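PDB 4W78: hydratase ChsH1, which hydrates the steroid enoyl-CoA thioester 3-OPDC-CoA in cholesterol side-chain degradation, working in complex with ChsH2. Local coordinates for residues A23-P26 / P30-N33; N34-I39 / P44-D49; R111-G116 / W148-E153. All coordinates share one frame; numbering follows the deposited sequence.

Contacts 1 and 2 follow each other along helix 29-39: contact 1 joins its first turn to the loop after strand 21-22, contact 2 its later turns to the 3-10 turn at 44-46. Their centres lie about 12 Å apart, and I32 CG2 packs on Y46 O at 3.5 Å between them. Contact 3 joins the loop between strands 99-109 and 119-134 to the hairpin turn between strands 139-150 and 153-165, its centre about 13 Å from that of contact 1 and 18 Å from that of contact 2. P26 CB on G116 O, at 3.7 Å, ties it to contact 1, and I45 on Y112 to contact 2. All three include residues touching ChsH2; contacts 1 and 2 also meet the second ChsH1 subunit.

Contact 1 (A23-P26 / P30-N33); sequences ARDP and PMIN
The loop that leads from strand 21-22 into helix 29-39 doubles back on the first turn of that helix, and M31 reaches from the helix to the R24-D25 ion pair in the loop. The sulfur does the touching: M31 SD lies 3.5 Å from D25 OD2 and 3.9 Å from R24 NH2, near the guanidinium plane at its edge. A bend at the last torsion of M31 (chi3 49°) turns the methyl CE away from the pair, leaving SD as the atom that meets the charges. The D25 and M31 side chains cross at about a right angle. Within the loop, R24 grips one oxygen side-on with two nitrogens: NE to D25 OD2 is 2.8 Å and NH2 to D25 OD2 is 2.9 Å, both on the syn side of the carboxylate. The other oxygen, D25 OD1, accepts from N33 ND2 of the second ChsH1 subunit, while R24 NH2 also donates to N34 OD1 of that subunit. The carboxylate is thus held at both oxygens, with R28 of ChsH2 packing on R24 and M31. This is a strand-to-helix connection of a HotDog-family hydratase, with a salt bridge, its aspartate buried, set at the interface between subunits.

Contact 2 (N34-I39 / P44-D49); sequences NWVEAI and PIYVDD
V36 points its two methyl groups from helix 29-39 at successive residues of the facing turn, one at Y46 and the other at V47. CG1 takes the tyrosine: V36 CG1 is 3.8 Å from Y46 CD2, and it lies 4.0 Å from Y46 CB, so the methyl sits by the root of the ring and well short of the hydroxyl. The approach to the ring is oblique, and the two side chains also run obliquely past each other. Y46 CG stands anti to its own carbonyl carbon (chi1 -55°), which lays the CD2 side of the ring beside V36 CG1. The second branch is a looser match, with V36 CG2 meeting V47 CG1 methyl to methyl at 4.2 Å. No hydrogen bond joins the two segments; the contact is apolar, with V36 and Y46 buried and V47 at the exposed margin.

W35 continues the apolar surface on the helix side. Its ring has V36 CG1 at one edge, in plane, so the same methyl that meets Y46 also borders the indole. I39 CG1 lies over the centre of one indole face, 3.6 Å above the plane, one helical turn further on.

The turn has its own internal bonds, V47 N to P44 O at 3.1 Å and a weak one from D48 N to the same oxygen. Y46 O accepts from Q29 NE2, a polar link back to the start of helix 29-39, and the Y46 side chain also packs on I32. D48 then takes the N-cap position of helix 49-54. The 3-10 turn at 44-46 therefore lies between helices 29-39 and 49-54, with I45 backbone-bonded to V61 and Y46 also packing on Q60 of ChsH2.

Contact 3 (R111-G116 / W148-E153); sequences RYLLPG and WQVGDE
The guanidinium of R111 turns its edge to the carboxylate of E153, with E153 CD in the guanidinium plane, while V150 CB comes up obliquely, 4.1 Å from R111 NH2. Two nitrogens make the grip side-on, each to its own oxygen: R111 NE to E153 OE2 is 2.8 Å and R111 NH2 to E153 OE1 is 3.0 Å. Both bonds are nearly straight (168° and 166° at the hydrogen). The groups are not coplanar, their planes standing 36° apart, and the donors reach the oxygens from above the carboxylate plane. R111 starts with CG between its backbone N and carbonyl carbon, then runs extended to NE, which spans the gap to the glutamate.

The remaining nitrogen turns back on its own loop, R111 NH1 donating to Y112 O at 3.0 Å, tilted from the carbonyl plane. It also forms a salt bridge with E117. Beside the polar pair, L113 CD2 rests against V150 CG2 at 4.2 Å, the two side chains lying alongside but pointing opposite ways; L113 also packs on V119 and V155.

V150 and E153 close a type II' hairpin turn linking strands 139-150 and 153-165, with V150 N bonded to E153 O at 2.9 Å. G151 takes its second position with positive phi. R111 is paired with both E153 and E117, which probably share its charge, and its three nitrogens are all engaged, which should hold the guanidinium in one orientation. The chemistry is therefore a two-bond salt bridge in a partly buried contact, with the L113-V150 apolar pair beside it, that ties the loop before strand 119-134 to the hairpin tip.

Contact 1 (A23-P26 / P30-N33)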
loop_
_atom_site.group_PDB
_atom_site.type_symbol
_atom_site.label_atom_id
_atom_site.label_comp_id
_atom_site.label_asym_id
_atom_site.label_seq_id
_atom_site.Cartn_x
_atom_site.Cartn_y
_atom_site.Cartn_z
ATOM N N ALA A 23 2.236 -2.166 17.665
ATOM C CA ALA A 23 2.208 -2.006 16.221
ATOM C C ALA A 23 2.621 -3.314 15.570
ATOM O O ALA A 23 3.461 -4.045 16.111
ATOM C CB ALA A 23 3.172 -0.912 15.831
ATOM N N ARG A 24 2.053 -3.588 14.398
ATOM C CA ARG A 24 2.396 -4.808 13.670
ATOM C C ARG A 24 3.905 -4.932 13.453
ATOM O O ARG A 24 4.479 -6.019 13.595
ATOM C CB ARG A 24 1.672 -4.841 12.318
ATOM C CG ARG A 24 1.889 -6.135 11.566
ATOM C CD ARG A 24 1.394 -6.044 10.126
ATOM N NE ARG A 24 2.242 -5.160 9.339
ATOM C CZ ARG A 24 2.074 -4.887 8.048
ATOM N NH1 ARG A 24 1.078 -5.436 7.363
ATOM N NH2 ARG A 24 2.926 -4.065 7.455
ATOM N N ASP A 25 4.536 -3.821 13.085
ATOM C CA ASP A 25 5.974 -3.790 12.812
ATOM C C ASP A 25 6.625 -2.718 13.661
ATOM O O ASP A 25 5.989 -1.730 14.016
ATOM C CB ASP A 25 6.246 -3.414 11.339
ATOM C CG ASP A 25 5.295 -4.085 10.367
ATOM O OD1 ASP A 25 5.488 -5.279 10.092
ATOM O OD2 ASP A 25 4.357 -3.413 9.888
ATOM N N PRO A 26 7.921 -2.882 13.956
ATOM C CA PRO A 26 8.673 -1.739 14.456
ATOM C C PRO A 26 8.699 -0.656 13.385
ATOM O O PRO A 26 8.471 -0.961 12.219
ATOM C CB PRO A 26 10.092 -2.297 14.632
ATOM C CG PRO A 26 9.946 -3.790 14.573
ATOM C CD PRO A 26 8.778 -4.045 13.687
ATOM N N PRO A 30 11.408 0.353 5.032
ATOM C CA PRO A 30 10.564 0.066 3.864
ATOM C C PRO A 30 9.235 0.808 3.906
ATOM O O PRO A 30 8.815 1.356 2.877
ATOM C CB PRO A 30 10.373 -1.462 3.927
ATOM C CG PRO A 30 11.652 -1.937 4.583
ATOM C CD PRO A 30 11.906 -0.894 5.656
ATOM N N MET A 31 8.605 0.871 5.073
ATOM C CA MET A 31 7.348 1.615 5.185
ATOM C C MET A 31 7.529 3.135 5.163
ATOM O O MET A 31 6.687 3.825 4.618
ATOM C CB MET A 31 6.569 1.171 6.414
ATOM C CG MET A 31 6.014 -0.204 6.232
ATOM S SD MET A 31 5.117 -0.846 7.645
ATOM C CE MET A 31 4.021 0.524 8.019
ATOM N N ILE A 32 8.625 3.651 5.712
ATOM C CA ILE A 32 8.951 5.056 5.555
ATOM C C ILE A 32 9.104 5.360 4.069
ATOM O O ILE A 32 8.574 6.374 3.582
ATOM C CB ILE A 32 10.251 5.423 6.289
ATOM C CG1 ILE A 32 10.046 5.309 7.811
ATOM C CG2 ILE A 32 10.719 6.833 5.888
ATOM C CD1 ILE A 32 11.333 5.482 8.591
ATOM N N ASN A 33 9.814 4.484 3.357
ATOM C CA ASN A 33 10.010 4.670 1.918
ATOM C C ASN A 33 8.687 4.730 1.168
ATOM O O ASN A 33 8.495 5.607 0.327
ATOM C CB ASN A 33 10.897 3.572 1.325
ATOM C CG ASN A 33 12.376 3.722 1.707
ATOM O OD1 ASN A 33 12.813 4.791 2.122
ATOM N ND2 ASN A 33 13.152 2.659 1.532
#

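Contact 2 (N34-I39 / P44-D49)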
loop_
_atom_site.group_PDB
_atom_site.type_symbol
_atom_site.label_atom_id
_atom_site.label_comp_id
_atom_site.label_asym_id
_atom_site.label_seq_id
_atom_site.Cartn_x
_atom_site.Cartn_y
_atom_site.Cartn_z
ATOM N N ASN A 34 7.778 3.803 1.464
ATOM C CA ASN A 34 6.498 3.782 0.772
ATOM C C ASN A 34 5.754 5.090 1.010
ATOM O O ASN A 34 5.119 5.634 0.101
ATOM C CB ASN A 34 5.638 2.603 1.240
ATOM C CG ASN A 34 6.154 1.248 0.748
ATOM O OD1 ASN A 34 6.940 1.165 -0.191
ATOM N ND2 ASN A 34 5.682 0.185 1.381
ATOM N N TRP A 35 5.827 5.574 2.244
ATOM C CA TRP A 35 5.096 6.766 2.665
ATOM C C TRP A 35 5.684 8.036 2.057
ATOM O O TRP A 35 4.948 8.817 1.440
ATOM C CB TRP A 35 5.067 6.813 4.196
ATOM C CG TRP A 35 4.145 7.810 4.842
ATOM C CD1 TRP A 35 2.909 7.570 5.357
ATOM C CD2 TRP A 35 4.431 9.190 5.101
ATOM N NE1 TRP A 35 2.392 8.728 5.917
ATOM C CE2 TRP A 35 3.310 9.732 5.769
ATOM C CE3 TRP A 35 5.533 10.010 4.852
ATOM C CZ2 TRP A 35 3.254 11.059 6.174
ATOM C CZ3 TRP A 35 5.467 11.355 5.242
ATOM C CH2 TRP A 35 4.333 11.858 5.886
ATOM N N VAL A 36 6.991 8.251 2.187
ATOM C CA VAL A 36 7.552 9.483 1.606
ATOM C C VAL A 36 7.388 9.523 0.090
ATOM O O VAL A 36 7.191 10.592 -0.486
ATOM C CB VAL A 36 9.021 9.761 2.004
ATOM C CG1 VAL A 36 9.144 9.866 3.521
ATOM C CG2 VAL A 36 9.965 8.710 1.430
ATOM N N GLU A 37 7.450 8.371 -0.566
ATOM C CA GLU A 37 7.286 8.337 -2.009
ATOM C C GLU A 37 5.862 8.727 -2.419
ATOM O O GLU A 37 5.678 9.475 -3.387
ATOM C CB GLU A 37 7.655 6.962 -2.571
ATOM C CG GLU A 37 9.159 6.688 -2.482
ATOM C CD GLU A 37 9.528 5.266 -2.862
ATOM O OE1 GLU A 37 8.746 4.617 -3.592
ATOM O OE2 GLU A 37 10.607 4.803 -2.424
ATOM N N ALA A 38 4.864 8.222 -1.706
ATOM C CA ALA A 38 3.480 8.531 -2.068
ATOM C C ALA A 38 3.114 9.976 -1.702
ATOM O O ALA A 38 2.430 10.650 -2.472
ATOM C CB ALA A 38 2.525 7.540 -1.398
ATOM N N ILE A 39 3.540 10.428 -0.524
ATOM C CA ILE A 39 3.262 11.796 -0.057
ATOM C C ILE A 39 4.043 12.805 -0.893
ATOM O O ILE A 39 3.622 13.959 -1.048
ATOM C CB ILE A 39 3.624 11.927 1.460
ATOM C CG1 ILE A 39 2.725 11.021 2.314
ATOM C CG2 ILE A 39 3.524 13.381 1.962
ATOM C CD1 ILE A 39 1.250 11.433 2.329
ATOM N N PRO A 44 15.288 14.962 3.341
ATOM C CA PRO A 44 16.326 13.929 3.313
ATOM C C PRO A 44 16.527 13.208 4.641
ATOM O O PRO A 44 17.134 12.137 4.646
ATOM C CB PRO A 44 17.590 14.720 2.940
ATOM C CG PRO A 44 17.321 16.094 3.430
ATOM C CD PRO A 44 15.851 16.309 3.145
ATOM N N ILE A 45 16.031 13.764 5.743
ATOM C CA ILE A 45 16.252 13.130 7.034
ATOM C C ILE A 45 15.508 11.799 7.173
ATOM O O ILE A 45 15.816 11.017 8.066
ATOM C CB ILE A 45 15.890 14.047 8.218
ATOM C CG1 ILE A 45 14.368 14.192 8.356
ATOM C CG2 ILE A 45 16.586 15.414 8.075
ATOM C CD1 ILE A 45 13.956 15.080 9.538
ATOM N N TYR A 46 14.544 11.540 6.285
ATOM C CA TYR A 46 13.775 10.293 6.358
ATOM C C TYR A 46 14.433 9.165 5.576
ATOM O O TYR A 46 14.006 8.004 5.674
ATOM C CB TYR A 46 12.355 10.510 5.827
ATOM C CG TYR A 46 11.583 11.634 6.497
ATOM C CD1 TYR A 46 11.683 11.867 7.864
ATOM C CD2 TYR A 46 10.757 12.465 5.750
ATOM C CE1 TYR A 46 10.983 12.911 8.472
ATOM C CE2 TYR A 46 10.041 13.492 6.346
ATOM C CZ TYR A 46 10.159 13.712 7.704
ATOM O OH TYR A 46 9.453 14.746 8.292
ATOM N N VAL A 47 15.469 9.495 4.803
ATOM C CA VAL A 47 16.070 8.531 3.882
ATOM C C VAL A 47 17.598 8.539 3.843
ATOM O O VAL A 47 18.190 7.694 3.177
ATOM C CB VAL A 47 15.555 8.740 2.435
ATOM C CG1 VAL A 47 14.046 8.463 2.351
ATOM C CG2 VAL A 47 15.852 10.154 1.963
ATOM N N ASP A 48 18.231 9.488 4.530
ATOM C CA ASP A 48 19.690 9.681 4.442
ATOM C C ASP A 48 20.243 9.922 5.844
ATOM O O ASP A 48 19.947 10.948 6.459
ATOM C CB ASP A 48 20.000 10.856 3.484
ATOM C CG ASP A 48 21.483 11.294 3.479
ATOM O OD1 ASP A 48 22.355 10.674 4.120
ATOM O OD2 ASP A 48 21.776 12.292 2.795
ATOM N N ASP A 49 21.033 8.967 6.342
ATOM C CA ASP A 49 21.638 9.050 7.677
ATOM C C ASP A 49 22.466 10.324 7.860
ATOM O O ASP A 49 22.367 10.977 8.888
ATOM C CB ASP A 49 22.538 7.835 7.967
ATOM C CG ASP A 49 21.761 6.595 8.413
ATOM O OD1 ASP A 49 20.656 6.717 8.983
ATOM O OD2 ASP A 49 22.281 5.477 8.210
#

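Contact 3 (R111-G116 / W148-E153)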
loop_
_atom_site.group_PDB
_atom_site.type_symbol
_atom_site.label_atom_id
_atom_site.label_comp_id
_atom_site.label_asym_id
_atom_site.label_seq_id
_atom_site.Cartn_x
_atom_site.Cartn_y
_atom_site.Cartn_z
ATOM N N ARG A 111 8.898 13.371 20.482
ATOM C CA ARG A 111 10.201 13.259 19.836
ATOM C C ARG A 111 10.041 12.500 18.530
ATOM O O ARG A 111 8.969 11.945 18.248
ATOM C CB ARG A 111 11.214 12.530 20.734
ATOM C CG ARG A 111 10.885 11.063 21.031
ATOM C CD ARG A 111 12.129 10.371 21.568
ATOM N NE ARG A 111 11.881 9.009 22.032
ATOM C CZ ARG A 111 12.016 7.921 21.282
ATOM N NH1 ARG A 111 12.369 8.015 20.005
ATOM N NH2 ARG A 111 11.780 6.727 21.814
ATOM N N TYR A 112 11.109 12.476 17.738
ATOM C CA TYR A 112 11.155 11.710 16.504
ATOM C C TYR A 112 11.516 10.258 16.819
ATOM O O TYR A 112 12.301 9.984 17.741
ATOM C CB TYR A 112 12.196 12.319 15.542
ATOM C CG TYR A 112 11.706 13.550 14.802
ATOM C CD1 TYR A 112 11.322 14.701 15.491
ATOM C CD2 TYR A 112 11.636 13.564 13.420
ATOM C CE1 TYR A 112 10.862 15.825 14.811
ATOM C CE2 TYR A 112 11.201 14.681 12.729
ATOM C CZ TYR A 112 10.804 15.804 13.427
ATOM O OH TYR A 112 10.354 16.904 12.732
ATOM N N LEU A 113 10.934 9.331 16.066
ATOM C CA LEU A 113 11.215 7.903 16.243
ATOM C C LEU A 113 12.276 7.383 15.281
ATOM O O LEU A 113 12.430 7.883 14.161
ATOM C CB LEU A 113 9.936 7.092 16.060
ATOM C CG LEU A 113 8.761 7.550 16.915
ATOM C CD1 LEU A 113 7.561 6.672 16.596
ATOM C CD2 LEU A 113 9.118 7.505 18.407
ATOM N N LEU A 114 12.993 6.353 15.715
ATOM C CA LEU A 114 14.031 5.727 14.906
ATOM C C LEU A 114 13.591 4.360 14.390
ATOM O O LEU A 114 12.888 3.632 15.089
ATOM C CB LEU A 114 15.290 5.541 15.755
ATOM C CG LEU A 114 15.882 6.805 16.375
ATOM C CD1 LEU A 114 16.875 6.427 17.475
ATOM C CD2 LEU A 114 16.581 7.616 15.291
ATOM N N PRO A 115 13.990 4.001 13.157
ATOM C CA PRO A 115 13.793 2.621 12.708
ATOM C C PRO A 115 14.255 1.612 13.764
ATOM O O PRO A 115 15.314 1.798 14.378
ATOM C CB PRO A 115 14.657 2.540 11.450
ATOM C CG PRO A 115 14.590 3.942 10.890
ATOM C CD PRO A 115 14.582 4.850 12.103
ATOM N N GLY A 116 13.437 0.589 13.992
ATOM C CA GLY A 116 13.718 -0.427 14.992
ATOM C C GLY A 116 12.909 -0.242 16.262
ATOM O O GLY A 116 12.676 -1.201 17.001
ATOM N N TRP A 148 0.673 7.109 22.208
ATOM C CA TRP A 148 1.629 6.125 21.719
ATOM C C TRP A 148 2.853 6.104 22.609
ATOM O O TRP A 148 3.346 7.157 23.044
ATOM C CB TRP A 148 2.083 6.427 20.289
ATOM C CG TRP A 148 1.029 6.224 19.230
ATOM C CD1 TRP A 148 0.753 5.065 18.562
ATOM C CD2 TRP A 148 0.130 7.212 18.713
ATOM N NE1 TRP A 148 -0.260 5.276 17.643
ATOM C CE2 TRP A 148 -0.651 6.589 17.719
ATOM C CE3 TRP A 148 -0.069 8.578 18.975
ATOM C CZ2 TRP A 148 -1.633 7.273 17.001
ATOM C CZ3 TRP A 148 -1.040 9.264 18.246
ATOM C CH2 TRP A 148 -1.816 8.607 17.279
ATOM N N GLN A 149 3.356 4.898 22.839
ATOM C CA GLN A 149 4.528 4.692 23.667
ATOM C C GLN A 149 5.570 3.848 22.955
ATOM O O GLN A 149 5.249 3.050 22.072
ATOM C CB GLN A 149 4.135 3.984 24.960
ATOM C CG GLN A 149 3.197 4.791 25.823
ATOM C CD GLN A 149 2.934 4.106 27.135
ATOM O OE1 GLN A 149 2.301 3.053 27.179
ATOM N NE2 GLN A 149 3.442 4.683 28.213
ATOM N N VAL A 150 6.821 4.030 23.356
ATOM C CA VAL A 150 7.871 3.072 23.048
ATOM C C VAL A 150 8.313 2.584 24.413
ATOM O O VAL A 150 8.858 3.351 25.203
ATOM C CB VAL A 150 9.031 3.720 22.283
ATOM C CG1 VAL A 150 10.204 2.745 22.168
ATOM C CG2 VAL A 150 8.565 4.172 20.888
ATOM N N GLY A 151 8.024 1.322 24.720
ATOM C CA GLY A 151 8.170 0.838 26.083
ATOM C C GLY A 151 7.224 1.609 26.986
ATOM O O GLY A 151 6.024 1.698 26.711
ATOM N N ASP A 152 7.763 2.186 28.056
ATOM C CA ASP A 152 6.959 2.982 28.981
ATOM C C ASP A 152 7.059 4.485 28.709
ATOM O O ASP A 152 6.585 5.294 29.505
ATOM C CB ASP A 152 7.388 2.709 30.426
ATOM C CG ASP A 152 6.983 1.329 30.907
ATOM O OD1 ASP A 152 5.898 0.851 30.508
ATOM O OD2 ASP A 152 7.751 0.728 31.691
ATOM N N GLU A 153 7.675 4.854 27.589
ATOM C CA GLU A 153 7.914 6.259 27.273
ATOM C C GLU A 153 6.851 6.782 26.319
ATOM O O GLU A 153 6.698 6.258 25.217
ATOM C CB GLU A 153 9.294 6.425 26.626
ATOM C CG GLU A 153 9.596 7.843 26.128
ATOM C CD GLU A 153 10.773 7.898 25.165
ATOM O OE1 GLU A 153 11.304 6.826 24.800
ATOM O OE2 GLU A 153 11.168 9.017 24.773
#